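Local coordinates for protein nitrophorin Cim l NP (PDB 2IMQ) that carries nitric oxide on a heme group and delivers it to the victim during feeding, causing vasodilation, at residues 222-227 and 240-245. Residues are numbered along the deposited sequence; the frame is centred on the assembly and turned at random.
Sequences PTYKFK and SWTDRA
Pro222 sits aslant over one face of the Trp241 indole, its CA in a CH-pi contact 3.8 Å from the centroid of the five-membered ring. The proline CD rests 3.7 Å from Trp241 CZ2, so the pyrrolidine follows the indole onto its six-membered ring. Two residues on, Tyr224 pairs with Ser240 in a single antiparallel bridge of the hydrogen-bonded kind. Ser240 N donates to Tyr224 O at 2.9 Å, a nearly straight bond (161°), although the donor stands above the carbonyl plane. The return side is poorer: Ser240 O receives weak, bent bonds from Thr223 N (3.0 Å) and Tyr224 N (3.2 Å). Thr242 CG2 presses on Tyr224 CB at 3.4 Å, the side chains crossing at about a right angle, while Lys225 CB, after a cis peptide bond, covers the centre of one tyrosine face.

Thr223 carries the polar side. With chi1 at 58°, its OG1 sits between backbone N and carbonyl carbon and meets two waters. One donates to it and to Asp243 O; the other accepts from Thr223 OG1 at 2.8 Å, is bonded to Thr242 OG1, and donates to Asp243 OD2.

Further out, Trp241 NE1 is held by Phe220 O and its ring packs on helix 192-196. Thr242 OG1 pairs with His271 ND1, and the Asp243 carboxylate takes bonds from Ser13 and Asn15. The contact ties the loop after helix 201-206 to the residues leading into strand 243-248, an edge strand in this DNase I-like sandwich, whose first residue, Asp243, is reached mainly through water. With one good backbone bond and two weak ones, the join probably relies as much on the proline-indole CH-pi contact and the two bridging waters, which let Thr223 OG1 both donate and accept in a buried setting.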
# COMPACT_ATOMS: atom_id res chain seq x y z
N PRO A 222 12.02 -7.59 8.08
CA PRO A 222 10.66 -8.02 7.84
C PRO A 222 9.68 -7.34 8.76
O PRO A 222 9.95 -7.16 9.95
CB PRO A 222 10.74 -9.51 8.09
CG PRO A 222 12.13 -9.84 7.59
CD PRO A 222 12.96 -8.71 8.09
N THR A 223 8.48 -7.08 8.25
CA THR A 223 7.46 -6.34 8.99
C THR A 223 6.41 -7.24 9.65
O THR A 223 5.46 -6.76 10.27
CB THR A 223 6.76 -5.38 8.05
OG1 THR A 223 6.17 -6.10 6.95
CG2 THR A 223 7.73 -4.33 7.52
N TYR A 224 6.61 -8.54 9.61
CA TYR A 224 5.73 -9.54 10.10
C TYR A 224 6.57 -10.78 10.40
O TYR A 224 7.60 -10.99 9.77
CB TYR A 224 4.68 -9.84 9.03
CG TYR A 224 3.80 -10.99 9.18
CD1 TYR A 224 2.60 -10.91 9.86
CD2 TYR A 224 4.15 -12.21 8.61
CE1 TYR A 224 1.74 -12.00 9.95
CE2 TYR A 224 3.28 -13.28 8.63
CZ TYR A 224 2.09 -13.19 9.34
OH TYR A 224 1.23 -14.25 9.46
N LYS A 225 6.20 -11.61 11.34
CA LYS A 225 5.10 -11.45 12.28
C LYS A 225 5.66 -11.14 13.64
O LYS A 225 6.52 -11.89 14.12
CB LYS A 225 4.33 -12.77 12.32
CG LYS A 225 3.13 -12.84 13.27
CD LYS A 225 2.58 -14.24 13.22
CE LYS A 225 1.39 -14.48 14.09
NZ LYS A 225 0.96 -15.94 14.04
N PHE A 226 5.17 -10.08 14.25
CA PHE A 226 5.63 -9.61 15.55
C PHE A 226 4.65 -10.02 16.63
O PHE A 226 3.44 -10.16 16.42
CB PHE A 226 5.79 -8.11 15.56
CG PHE A 226 6.96 -7.63 14.78
CD1 PHE A 226 6.81 -7.21 13.46
CD2 PHE A 226 8.23 -7.69 15.33
CE1 PHE A 226 7.92 -6.80 12.76
CE2 PHE A 226 9.34 -7.27 14.64
CZ PHE A 226 9.17 -6.86 13.34
N LYS A 227 5.19 -10.18 17.83
CA LYS A 227 4.32 -10.28 18.99
C LYS A 227 3.85 -8.85 19.26
O LYS A 227 4.68 -7.95 19.31
CB LYS A 227 5.08 -10.88 20.17
CG LYS A 227 5.66 -12.24 19.90
CD LYS A 227 6.47 -12.75 21.07
CE LYS A 227 6.86 -14.19 20.82
NZ LYS A 227 5.64 -15.03 20.77
N SER A 240 8.59 -12.09 7.23
CA SER A 240 8.30 -11.70 5.86
C SER A 240 8.01 -10.22 5.74
O SER A 240 7.66 -9.58 6.73
CB SER A 240 7.08 -12.48 5.31
OG SER A 240 7.32 -13.84 5.24
N TRP A 241 8.10 -9.75 4.49
CA TRP A 241 7.70 -8.41 4.11
C TRP A 241 6.28 -8.49 3.57
O TRP A 241 6.05 -8.97 2.46
CB TRP A 241 8.66 -7.85 3.11
CG TRP A 241 9.99 -7.51 3.73
CD1 TRP A 241 10.31 -6.38 4.40
CD2 TRP A 241 11.18 -8.31 3.67
NE1 TRP A 241 11.62 -6.46 4.81
CE2 TRP A 241 12.18 -7.61 4.35
CE3 TRP A 241 11.48 -9.57 3.15
CZ2 TRP A 241 13.46 -8.10 4.46
CZ3 TRP A 241 12.77 -10.05 3.28
CH2 TRP A 241 13.73 -9.30 3.94
N THR A 242 5.35 -8.03 4.38
CA THR A 242 3.93 -8.17 4.06
C THR A 242 3.40 -6.96 3.31
O THR A 242 3.15 -7.02 2.10
CB THR A 242 3.17 -8.53 5.29
OG1 THR A 242 3.40 -7.55 6.28
CG2 THR A 242 3.64 -9.84 5.81
N ASP A 243 3.38 -5.81 3.96
CA ASP A 243 3.01 -4.54 3.28
C ASP A 243 4.12 -4.12 2.32
O ASP A 243 5.28 -4.06 2.73
CB ASP A 243 2.77 -3.46 4.31
CG ASP A 243 1.42 -3.67 4.99
OD1 ASP A 243 0.39 -3.31 4.34
OD2 ASP A 243 1.27 -4.22 6.11
N ARG A 244 3.77 -3.80 1.09
CA ARG A 244 4.69 -3.44 0.06
C ARG A 244 4.16 -2.25 -0.67
O ARG A 244 2.97 -1.99 -0.73
CB ARG A 244 4.90 -4.60 -0.96
CG ARG A 244 5.09 -5.97 -0.34
CD ARG A 244 6.39 -6.17 0.43
NE ARG A 244 7.51 -6.46 -0.42
CZ ARG A 244 7.91 -7.68 -0.75
NH1 ARG A 244 7.30 -8.76 -0.27
NH2 ARG A 244 8.93 -7.81 -1.61
N ALA A 245 5.09 -1.53 -1.30
CA ALA A 245 4.75 -0.47 -2.27
C ALA A 245 5.47 -0.73 -3.56
O ALA A 245 6.70 -0.87 -3.58
CB ALA A 245 5.17 0.91 -1.73
O HOH W 1 7.16 -5.19 4.39
O HOH W 2 3.63 -4.94 7.26